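Local atomic coordinates of alpha-acetolactate decarboxylase (Bacillus subtilis subsp. subtilis str. 168, PDB entry 5XNE), a protein that converts (2S)-2-acetolactate into (R)-acetoin with release of carbon dioxide, a step of bacterial acetoin and butanediol synthesis that may help control internal pH. Residues F38-G43 / Q129-V134; S74-T79 / F109-I114; D81-I86 / T196-Q201. One frame throughout, in Å; residues are numbered along the deposited sequence.

Interaction 1. Residues F38-G43 / Q129-V134; sequences FNKLDG and QEKPYV
Tyr-133 meets Lys-40 at the edge of its ring. Lys-40 NZ lies near the ring plane and donates a hydrogen bond to Tyr-133 OH, 2.8 Å away. The Gln-129 carbonyl oxygen lies at the same ring's edge, in plane. One face carries Lys-131 CG, 3.6 Å above the plane and offset toward the rim.

The Lys-40 chain crosses Tyr-133 at about a right angle. Its bends at chi3 (71°) and chi4 (59°) fold the amine back onto the phenol oxygen. Lys-40 CG also packs on that oxygen, 3.4 Å from Tyr-133 OH. A water accepts from both Lys-40 NZ and Lys-131 N. The backbone oxygen of Gln-129 is buried without a hydrogen-bonding partner, with Lys-40 CE 3.3 Å from Gln-129 O.

Gln-129 N donates to Lys-40 O at 2.7 Å and ties the two backbones. Beside this bond, Leu-41 CD1 packs on Gln-129 CG at 3.9 Å. An alanine in place of Lys-40 would probably leave Tyr-133 OH without its amine donor and open a gap beside the Gln-129 carbonyl.

Leu-41 brings its side chain to about 9 Å from the bound zinc ion. Asp-19 gives Tyr-133 OH a second partner. This surface contact joins the loop between strands 33-37 and 44-48 to the loop leading from strand 117-124 into helix 136-139.

Interaction 2. Residues S74-T79 / F109-I114; sequences SFTFFT and FYAIRI
Phe-78 lays its ring against the methyl group of Ala-111. Phe-78 CD2 is 3.7 Å from Ala-111 CB, and the methyl meets the ring obliquely. This is buried apolar packing in a mixed beta fold. The chain leaving strand 73-76 folds over strand 109-115, and no hydrogen bond links the two segments.

Phe-78 follows the end of its strand. Its CG stands opposite the backbone N (chi1 -167°), which carries the ring out over strand 109-115. The ring then runs along that strand from Ala-111 to Arg-113. Ile-112 N lies near the ring plane, at the edge. Phe-78 CZ ends 4.4 Å from Arg-113 CB, again obliquely.

Arg-113 brings aliphatic carbon to the ring and sends its charge elsewhere. Its extended chain reaches salt bridges with Asp-115 and Asp-49. Phe-33, on strand 33-37, packs against Phe-78, Ala-111 and Arg-113. Its ring meets that of Phe-78 with the planes about 30° apart. Asp-32 OD1 accepts a hydrogen bond from Phe-78 N and helps to place this residue.

Thr-76 makes the second touch on Ala-111. Its hydroxyl is hydrogen-bonded to the carbonyl oxygen of Gln-3, which leaves its methyl, CG2, turned to Ala-111. Between the two segments Ala-111 meets both: besides the Phe-78 ring, Ala-111 CB meets Thr-76 CG2 at 4.0 Å.

Interaction 3. Residues D81-I86 / T196-Q201; sequences DMTHKI and TVTISQ
Asp-81 and Met-82 both face Ile-199, a classic beta bulge at the start of an antiparallel strand pair. Met-82 N donates to Ile-199 O at 3.1 Å, and the bond from Asp-81 N to the same oxygen is weak. From the bulge on, the ladder is regular: Met-82 with Ile-199, then His-84 with Val-197, are hydrogen-bonded pairs. The shortest of these bonds runs from Val-197 N to His-84 O, 2.7 Å. Thr-83 with Thr-198 and Lys-85 with Thr-196 are non-hydrogen-bonded pairs. At the Thr-83/Thr-198 pair CA-H...O contacts add to the ladder, with Thr-83 CA 3.2 Å from Val-197 O.

One side chain joins the backbone bonding. Asp-81 OD2 accepts from Gln-201 N at 2.8 Å and 164°, on its anti side and 22° out of the carboxylate plane. Asp-81 OD1 is taken by Thr-79 OG1, so both carboxylate oxygens are held.

Apolar contacts line the face of Met-82, His-84, Val-197 and Ile-199. Met-82 bends at chi3 (-89°) and sets its terminal CE 3.7 Å from Ile-199 CG2. Ile-86 CD1 presses on Val-197 CG2 at 3.5 Å, tighter than usual for carbons. On the other face Lys-85 folds over Thr-196, and Lys-85 NZ comes 3.6 Å from Thr-196 CB.

Helix 92-100 packs against the apolar face: Phe-95 touches Ile-86 and Val-197, and Ile-99 touches Ile-199. His-84 NE2 is hydrogen-bonded to Glu-98 of this helix. Residues 196-201 of strand 195-208 pair with strand 82-86 along one edge and with strand 109-115 along the other.

Interactions 2 and 3 are neighbours, with centres about 10 Å apart. They share a sheet, in which strands 109-115 and 195-208 lie side by side. Probable backbone hydrogen bonds, Ala-111 N with Ser-200 O and Thr-198 N with Arg-113 O, join them, and Phe-78 packs on Thr-198. Along the chain their segments alternate, so distant parts of the sequence are interlocked. Interaction 1 joins two surface loops on the opposite side of the chain's centre, about 26 Å from interaction 2 and 35 Å from interaction 3, centre to centre. Both segments of interaction 2 fall between its two segments in sequence. Interactions 1 and 3 also cross: 81-86 falls between those segments, 196-201 after both.

Interaction 1. Residues F38-G43 / Q129-V134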
loop_
_atom_site.group_PDB
_atom_site.type_symbol
_atom_site.label_atom_id
_atom_site.label_comp_id
_atom_site.label_asym_id
_atom_site.label_seq_id
_atom_site.Cartn_x
_atom_site.Cartn_y
_atom_site.Cartn_z
ATOM N N PHE B 38 14.296 -7.161 12.912
ATOM C CA PHE B 38 14.373 -8.613 12.982
ATOM C C PHE B 38 13.308 -9.138 13.928
ATOM O O PHE B 38 12.721 -8.363 14.680
ATOM C CB PHE B 38 15.744 -9.066 13.481
ATOM C CG PHE B 38 16.872 -8.736 12.550
ATOM C CD1 PHE B 38 17.381 -7.446 12.479
ATOM C CD2 PHE B 38 17.444 -9.726 11.774
ATOM C CE1 PHE B 38 18.418 -7.153 11.610
ATOM C CE2 PHE B 38 18.500 -9.436 10.918
ATOM C CZ PHE B 38 18.979 -8.153 10.834
ATOM N N ASN B 39 13.090 -10.446 13.912
ATOM C CA ASN B 39 12.163 -11.036 14.866
ATOM C C ASN B 39 12.567 -10.685 16.290
ATOM O O ASN B 39 13.760 -10.543 16.604
ATOM C CB ASN B 39 12.074 -12.548 14.673
ATOM C CG ASN B 39 11.032 -12.928 13.626
ATOM O OD1 ASN B 39 10.674 -12.108 12.761
ATOM N ND2 ASN B 39 10.532 -14.163 13.695
ATOM N N LYS B 40 11.551 -10.498 17.125
ATOM C CA LYS B 40 11.699 -10.074 18.518
ATOM C C LYS B 40 12.247 -8.649 18.661
ATOM O O LYS B 40 12.581 -8.239 19.770
ATOM C CB LYS B 40 12.598 -11.054 19.293
ATOM C CG LYS B 40 12.368 -12.524 18.970
ATOM C CD LYS B 40 13.134 -13.425 19.946
ATOM C CE LYS B 40 12.489 -13.364 21.327
ATOM N NZ LYS B 40 11.057 -13.793 21.321
ATOM N N LEU B 41 12.274 -7.881 17.563
ATOM C CA LEU B 41 12.947 -6.566 17.531
ATOM C C LEU B 41 14.415 -6.689 17.936
ATOM O O LEU B 41 14.985 -5.771 18.516
ATOM C CB LEU B 41 12.269 -5.535 18.443
ATOM C CG LEU B 41 10.855 -5.078 18.127
ATOM C CD1 LEU B 41 10.508 -3.908 19.042
ATOM C CD2 LEU B 41 10.717 -4.685 16.661
ATOM N N ASP B 42 15.034 -7.815 17.602
ATOM C CA ASP B 42 16.428 -8.039 17.966
ATOM C C ASP B 42 17.338 -7.341 16.958
ATOM O O ASP B 42 17.925 -7.978 16.079
ATOM C CB ASP B 42 16.707 -9.534 18.040
ATOM C CG ASP B 42 18.099 -9.856 18.545
ATOM O OD1 ASP B 42 18.818 -8.933 18.991
ATOM O OD2 ASP B 42 18.463 -11.050 18.481
ATOM N N GLY B 43 17.424 -6.021 17.087
ATOM C CA GLY B 43 18.317 -5.238 16.253
ATOM C C GLY B 43 17.690 -4.569 15.039
ATOM O O GLY B 43 16.541 -4.824 14.666
ATOM N N GLN B 129 12.972 -8.360 22.481
ATOM C CA GLN B 129 11.814 -8.341 23.360
ATOM C C GLN B 129 11.460 -9.742 23.817
ATOM O O GLN B 129 11.673 -10.704 23.089
ATOM C CB GLN B 129 10.608 -7.725 22.639
ATOM C CG GLN B 129 10.858 -6.322 22.098
ATOM C CD GLN B 129 10.930 -5.291 23.206
ATOM O OE1 GLN B 129 9.995 -5.151 24.002
ATOM N NE2 GLN B 129 12.044 -4.561 23.271
ATOM N N GLU B 130 10.898 -9.852 25.018
ATOM C CA GLU B 130 10.437 -11.140 25.519
ATOM C C GLU B 130 8.921 -11.224 25.521
ATOM O O GLU B 130 8.233 -10.257 25.853
ATOM C CB GLU B 130 10.967 -11.392 26.930
ATOM C CG GLU B 130 12.473 -11.393 27.044
ATOM C CD GLU B 130 12.958 -12.177 28.254
ATOM O OE1 GLU B 130 12.706 -11.730 29.398
ATOM O OE2 GLU B 130 13.597 -13.237 28.058
ATOM N N LYS B 131 8.388 -12.385 25.149
ATOM C CA LYS B 131 6.941 -12.574 25.181
ATOM C C LYS B 131 6.445 -12.596 26.634
ATOM O O LYS B 131 7.175 -13.020 27.525
ATOM C CB LYS B 131 6.553 -13.866 24.447
ATOM C CG LYS B 131 6.723 -13.760 22.918
ATOM C CD LYS B 131 6.901 -15.116 22.272
ATOM C CE LYS B 131 6.782 -15.011 20.765
ATOM N NZ LYS B 131 5.363 -14.768 20.359
ATOM N N PRO B 132 5.219 -12.107 26.878
ATOM C CA PRO B 132 4.303 -11.522 25.899
ATOM C C PRO B 132 4.750 -10.133 25.487
ATOM O O PRO B 132 5.172 -9.332 26.320
ATOM C CB PRO B 132 2.972 -11.469 26.649
ATOM C CG PRO B 132 3.369 -11.327 28.070
ATOM C CD PRO B 132 4.637 -12.107 28.236
ATOM N N TYR B 133 4.665 -9.869 24.194
ATOM C CA TYR B 133 5.119 -8.601 23.649
ATOM C C TYR B 133 4.213 -7.445 24.070
ATOM O O TYR B 133 3.004 -7.619 24.259
ATOM C CB TYR B 133 5.181 -8.687 22.123
ATOM C CG TYR B 133 6.233 -9.627 21.575
ATOM C CD1 TYR B 133 7.437 -9.839 22.240
ATOM C CD2 TYR B 133 6.019 -10.308 20.378
ATOM C CE1 TYR B 133 8.405 -10.692 21.728
ATOM C CE2 TYR B 133 6.975 -11.164 19.858
ATOM C CZ TYR B 133 8.169 -11.349 20.524
ATOM O OH TYR B 133 9.120 -12.190 19.987
ATOM N N VAL B 134 4.812 -6.269 24.215
ATOM C CA VAL B 134 4.075 -5.031 24.434
ATOM C C VAL B 134 4.016 -4.215 23.138
ATOM O O VAL B 134 4.801 -4.467 22.215
ATOM C CB VAL B 134 4.717 -4.202 25.566
ATOM C CG1 VAL B 134 4.802 -5.052 26.831
ATOM C CG2 VAL B 134 6.102 -3.694 25.168
HETATM O O HOH W 1 10.285 -14.595 24.185
#

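Interaction 2. Residues S74-T79 / F109-I114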
loop_
_atom_site.group_PDB
_atom_site.type_symbol
_atom_site.label_atom_id
_atom_site.label_comp_id
_atom_site.label_asym_id
_atom_site.label_seq_id
_atom_site.Cartn_x
_atom_site.Cartn_y
_atom_site.Cartn_z
ATOM N N SER B 74 12.082 -3.571 4.247
ATOM C CA SER B 74 11.822 -3.022 2.920
ATOM C C SER B 74 13.083 -3.230 2.074
ATOM O O SER B 74 14.178 -2.935 2.554
ATOM C CB SER B 74 11.488 -1.520 2.991
ATOM O OG SER B 74 10.494 -1.211 3.959
ATOM N N PHE B 75 12.920 -3.690 0.835
ATOM C CA PHE B 75 14.066 -3.969 -0.052
ATOM C C PHE B 75 13.865 -3.412 -1.442
ATOM O O PHE B 75 12.736 -3.239 -1.897
ATOM C CB PHE B 75 14.308 -5.470 -0.177
ATOM C CG PHE B 75 14.514 -6.147 1.127
ATOM C CD1 PHE B 75 15.735 -6.066 1.779
ATOM C CD2 PHE B 75 13.482 -6.870 1.706
ATOM C CE1 PHE B 75 15.926 -6.682 3.008
ATOM C CE2 PHE B 75 13.666 -7.490 2.936
ATOM C CZ PHE B 75 14.887 -7.403 3.580
ATOM N N THR B 76 14.974 -3.165 -2.135
ATOM C CA THR B 76 14.887 -2.876 -3.555
ATOM C C THR B 76 16.205 -3.223 -4.204
ATOM O O THR B 76 17.216 -3.410 -3.510
ATOM C CB THR B 76 14.541 -1.403 -3.819
ATOM O OG1 THR B 76 14.059 -1.261 -5.159
ATOM C CG2 THR B 76 15.760 -0.518 -3.624
ATOM N N PHE B 77 16.187 -3.316 -5.527
ATOM C CA PHE B 77 17.430 -3.390 -6.278
ATOM C C PHE B 77 17.778 -1.961 -6.657
ATOM O O PHE B 77 17.115 -1.342 -7.503
ATOM C CB PHE B 77 17.294 -4.295 -7.508
ATOM C CG PHE B 77 17.265 -5.753 -7.172
ATOM C CD1 PHE B 77 18.422 -6.402 -6.744
ATOM C CD2 PHE B 77 16.081 -6.471 -7.243
ATOM C CE1 PHE B 77 18.398 -7.751 -6.414
ATOM C CE2 PHE B 77 16.047 -7.821 -6.916
ATOM C CZ PHE B 77 17.197 -8.461 -6.501
ATOM N N PHE B 78 18.796 -1.435 -5.987
ATOM C CA PHE B 78 19.147 -0.033 -6.085
ATOM C C PHE B 78 19.782 0.261 -7.436
ATOM O O PHE B 78 20.668 -0.467 -7.883
ATOM C CB PHE B 78 20.089 0.352 -4.952
ATOM C CG PHE B 78 20.274 1.832 -4.788
ATOM C CD1 PHE B 78 21.167 2.536 -5.590
ATOM C CD2 PHE B 78 19.570 2.525 -3.812
ATOM C CE1 PHE B 78 21.332 3.902 -5.432
ATOM C CE2 PHE B 78 19.731 3.884 -3.644
ATOM C CZ PHE B 78 20.622 4.582 -4.451
ATOM N N THR B 79 19.308 1.325 -8.075
ATOM C CA THR B 79 19.894 1.801 -9.325
ATOM C C THR B 79 20.201 3.278 -9.154
ATOM O O THR B 79 19.380 4.029 -8.651
ATOM C CB THR B 79 18.955 1.587 -10.522
ATOM O OG1 THR B 79 17.777 2.381 -10.350
ATOM C CG2 THR B 79 18.557 0.122 -10.630
ATOM N N PHE B 109 7.948 6.317 -4.865
ATOM C CA PHE B 109 8.847 5.740 -3.855
ATOM C C PHE B 109 10.302 5.949 -4.256
ATOM O O PHE B 109 10.635 5.839 -5.437
ATOM C CB PHE B 109 8.580 4.243 -3.693
ATOM C CG PHE B 109 7.234 3.921 -3.095
ATOM C CD1 PHE B 109 6.075 3.969 -3.871
ATOM C CD2 PHE B 109 7.130 3.549 -1.761
ATOM C CE1 PHE B 109 4.829 3.674 -3.306
ATOM C CE2 PHE B 109 5.889 3.246 -1.196
ATOM C CZ PHE B 109 4.750 3.308 -1.973
ATOM N N TYR B 110 11.171 6.244 -3.285
ATOM C CA TYR B 110 12.601 6.384 -3.575
ATOM C C TYR B 110 13.441 5.629 -2.565
ATOM O O TYR B 110 13.108 5.576 -1.382
ATOM C CB TYR B 110 13.044 7.861 -3.570
ATOM C CG TYR B 110 12.272 8.719 -4.534
ATOM C CD1 TYR B 110 11.092 9.334 -4.140
ATOM C CD2 TYR B 110 12.707 8.890 -5.841
ATOM C CE1 TYR B 110 10.359 10.123 -5.022
ATOM C CE2 TYR B 110 11.981 9.672 -6.734
ATOM C CZ TYR B 110 10.807 10.281 -6.311
ATOM O OH TYR B 110 10.075 11.061 -7.186
ATOM N N ALA B 111 14.538 5.054 -3.036
ATOM C CA ALA B 111 15.588 4.605 -2.140
ATOM C C ALA B 111 16.641 5.696 -2.138
ATOM O O ALA B 111 16.890 6.336 -3.173
ATOM C CB ALA B 111 16.180 3.287 -2.585
ATOM N N ILE B 112 17.248 5.928 -0.986
ATOM C CA ILE B 112 18.233 6.994 -0.890
ATOM C C ILE B 112 19.418 6.567 -0.042
ATOM O O ILE B 112 19.277 5.897 0.983
ATOM C CB ILE B 112 17.599 8.281 -0.329
ATOM C CG1 ILE B 112 18.624 9.424 -0.267
ATOM C CG2 ILE B 112 17.036 8.039 1.037
ATOM C CD1 ILE B 112 17.988 10.764 0.066
ATOM N N ARG B 113 20.601 6.982 -0.493
ATOM C CA ARG B 113 21.852 6.627 0.138
ATOM C C ARG B 113 22.753 7.847 0.229
ATOM O O ARG B 113 22.902 8.591 -0.741
ATOM C CB ARG B 113 22.531 5.518 -0.653
ATOM C CG ARG B 113 23.821 5.040 -0.092
ATOM C CD ARG B 113 24.344 3.930 -0.969
ATOM N NE ARG B 113 25.694 3.577 -0.588
ATOM C CZ ARG B 113 26.320 2.495 -1.022
ATOM N NH1 ARG B 113 25.687 1.644 -1.826
ATOM N NH2 ARG B 113 27.565 2.262 -0.629
ATOM N N ILE B 114 23.323 8.036 1.408
ATOM C CA ILE B 114 24.264 9.107 1.689
ATOM C C ILE B 114 25.580 8.455 2.085
ATOM O O ILE B 114 25.626 7.751 3.091
ATOM C CB ILE B 114 23.805 9.994 2.863
ATOM C CG1 ILE B 114 22.675 10.956 2.514
ATOM C CG2 ILE B 114 24.927 10.798 3.340
ATOM C CD1 ILE B 114 22.364 11.867 3.691
#

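Interaction 3. Residues D81-I86 / T196-Q201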
loop_
_atom_site.group_PDB
_atom_site.type_symbol
_atom_site.label_atom_id
_atom_site.label_comp_id
_atom_site.label_asym_id
_atom_site.label_seq_id
_atom_site.Cartn_x
_atom_site.Cartn_y
_atom_site.Cartn_z
ATOM N N ASP B 81 19.839 6.383 -10.108
ATOM C CA ASP B 81 19.101 7.235 -11.046
ATOM C C ASP B 81 19.491 8.704 -10.959
ATOM O O ASP B 81 19.489 9.418 -11.968
ATOM C CB ASP B 81 17.597 7.103 -10.810
ATOM C CG ASP B 81 17.116 5.675 -10.940
ATOM O OD1 ASP B 81 17.792 4.872 -11.612
ATOM O OD2 ASP B 81 16.051 5.350 -10.380
ATOM N N MET B 82 19.781 9.164 -9.748
ATOM C CA MET B 82 20.138 10.562 -9.509
ATOM C C MET B 82 21.289 10.650 -8.523
ATOM O O MET B 82 21.368 9.878 -7.561
ATOM C CB MET B 82 18.938 11.355 -8.977
ATOM C CG MET B 82 17.745 11.425 -9.922
ATOM S SD MET B 82 16.221 12.006 -9.131
ATOM C CE MET B 82 15.532 10.454 -8.556
ATOM N N THR B 83 22.197 11.588 -8.761
ATOM C CA THR B 83 23.258 11.849 -7.798
ATOM C C THR B 83 23.306 13.322 -7.433
ATOM O O THR B 83 22.902 14.187 -8.210
ATOM C CB THR B 83 24.627 11.415 -8.323
ATOM O OG1 THR B 83 24.997 12.249 -9.426
ATOM C CG2 THR B 83 24.597 9.960 -8.761
ATOM N N HIS B 84 23.797 13.600 -6.237
ATOM C CA HIS B 84 23.844 14.954 -5.720
ATOM C C HIS B 84 24.992 15.019 -4.729
ATOM O O HIS B 84 25.288 14.032 -4.049
ATOM C CB HIS B 84 22.516 15.325 -5.059
ATOM C CG HIS B 84 22.321 16.796 -4.859
ATOM N ND1 HIS B 84 22.428 17.709 -5.890
ATOM C CD2 HIS B 84 22.020 17.511 -3.752
ATOM C CE1 HIS B 84 22.199 18.922 -5.422
ATOM N NE2 HIS B 84 21.953 18.833 -4.127
ATOM N N LYS B 85 25.660 16.164 -4.661
ATOM C CA LYS B 85 26.769 16.317 -3.731
ATOM C C LYS B 85 26.411 17.326 -2.653
ATOM O O LYS B 85 25.845 18.382 -2.942
ATOM C CB LYS B 85 28.039 16.742 -4.473
ATOM C CG LYS B 85 28.577 15.691 -5.434
ATOM C CD LYS B 85 29.083 14.459 -4.692
ATOM C CE LYS B 85 30.541 14.160 -5.035
ATOM N NZ LYS B 85 30.924 12.740 -4.761
ATOM N N ILE B 86 26.709 16.988 -1.404
ATOM C CA ILE B 86 26.546 17.932 -0.313
ATOM C C ILE B 86 27.967 18.322 0.070
ATOM O O ILE B 86 28.738 17.501 0.577
ATOM C CB ILE B 86 25.758 17.345 0.881
ATOM C CG1 ILE B 86 24.244 17.396 0.630
ATOM C CG2 ILE B 86 26.017 18.153 2.135
ATOM C CD1 ILE B 86 23.764 16.695 -0.600
ATOM N N THR B 196 28.207 12.156 -0.621
ATOM C CA THR B 196 27.586 11.923 -1.912
ATOM C C THR B 196 26.200 11.321 -1.690
ATOM O O THR B 196 26.024 10.422 -0.855
ATOM C CB THR B 196 28.439 10.994 -2.799
ATOM O OG1 THR B 196 27.737 10.691 -4.012
ATOM C CG2 THR B 196 28.774 9.703 -2.082
ATOM N N VAL B 197 25.217 11.848 -2.414
ATOM C CA VAL B 197 23.861 11.315 -2.374
ATOM C C VAL B 197 23.562 10.557 -3.655
ATOM O O VAL B 197 23.941 10.979 -4.752
ATOM C CB VAL B 197 22.813 12.420 -2.196
ATOM C CG1 VAL B 197 21.425 11.813 -2.001
ATOM C CG2 VAL B 197 23.171 13.288 -1.004
ATOM N N THR B 198 22.888 9.421 -3.516
ATOM C CA THR B 198 22.431 8.664 -4.666
ATOM C C THR B 198 20.978 8.291 -4.397
ATOM O O THR B 198 20.639 7.899 -3.275
ATOM C CB THR B 198 23.282 7.407 -4.905
ATOM O OG1 THR B 198 24.673 7.760 -4.885
ATOM C CG2 THR B 198 22.979 6.814 -6.254
ATOM N N ILE B 199 20.129 8.440 -5.411
ATOM C CA ILE B 199 18.685 8.217 -5.270
ATOM C C ILE B 199 18.178 7.290 -6.376
ATOM O O ILE B 199 18.594 7.391 -7.544
ATOM C CB ILE B 199 17.904 9.547 -5.301
ATOM C CG1 ILE B 199 18.376 10.466 -4.171
ATOM C CG2 ILE B 199 16.405 9.309 -5.174
ATOM C CD1 ILE B 199 17.688 11.814 -4.132
ATOM N N SER B 200 17.286 6.370 -5.999
ATOM C CA SER B 200 16.722 5.405 -6.933
ATOM C C SER B 200 15.197 5.514 -6.897
ATOM O O SER B 200 14.587 5.397 -5.838
ATOM C CB SER B 200 17.187 3.992 -6.577
ATOM O OG SER B 200 16.812 3.048 -7.566
ATOM N N GLN B 201 14.588 5.759 -8.054
ATOM C CA GLN B 201 13.147 5.985 -8.140
ATOM C C GLN B 201 12.423 4.681 -8.466
ATOM O O GLN B 201 12.833 3.947 -9.363
ATOM C CB GLN B 201 12.849 7.050 -9.211
ATOM C CG GLN B 201 11.373 7.219 -9.546
ATOM C CD GLN B 201 11.158 8.258 -10.632
ATOM O OE1 GLN B 201 11.591 9.401 -10.498
ATOM N NE2 GLN B 201 10.506 7.861 -11.716
HETATM O O HOH W 2 15.066 2.707 -10.390
HETATM O O HOH W 3 14.392 3.886 -11.999
#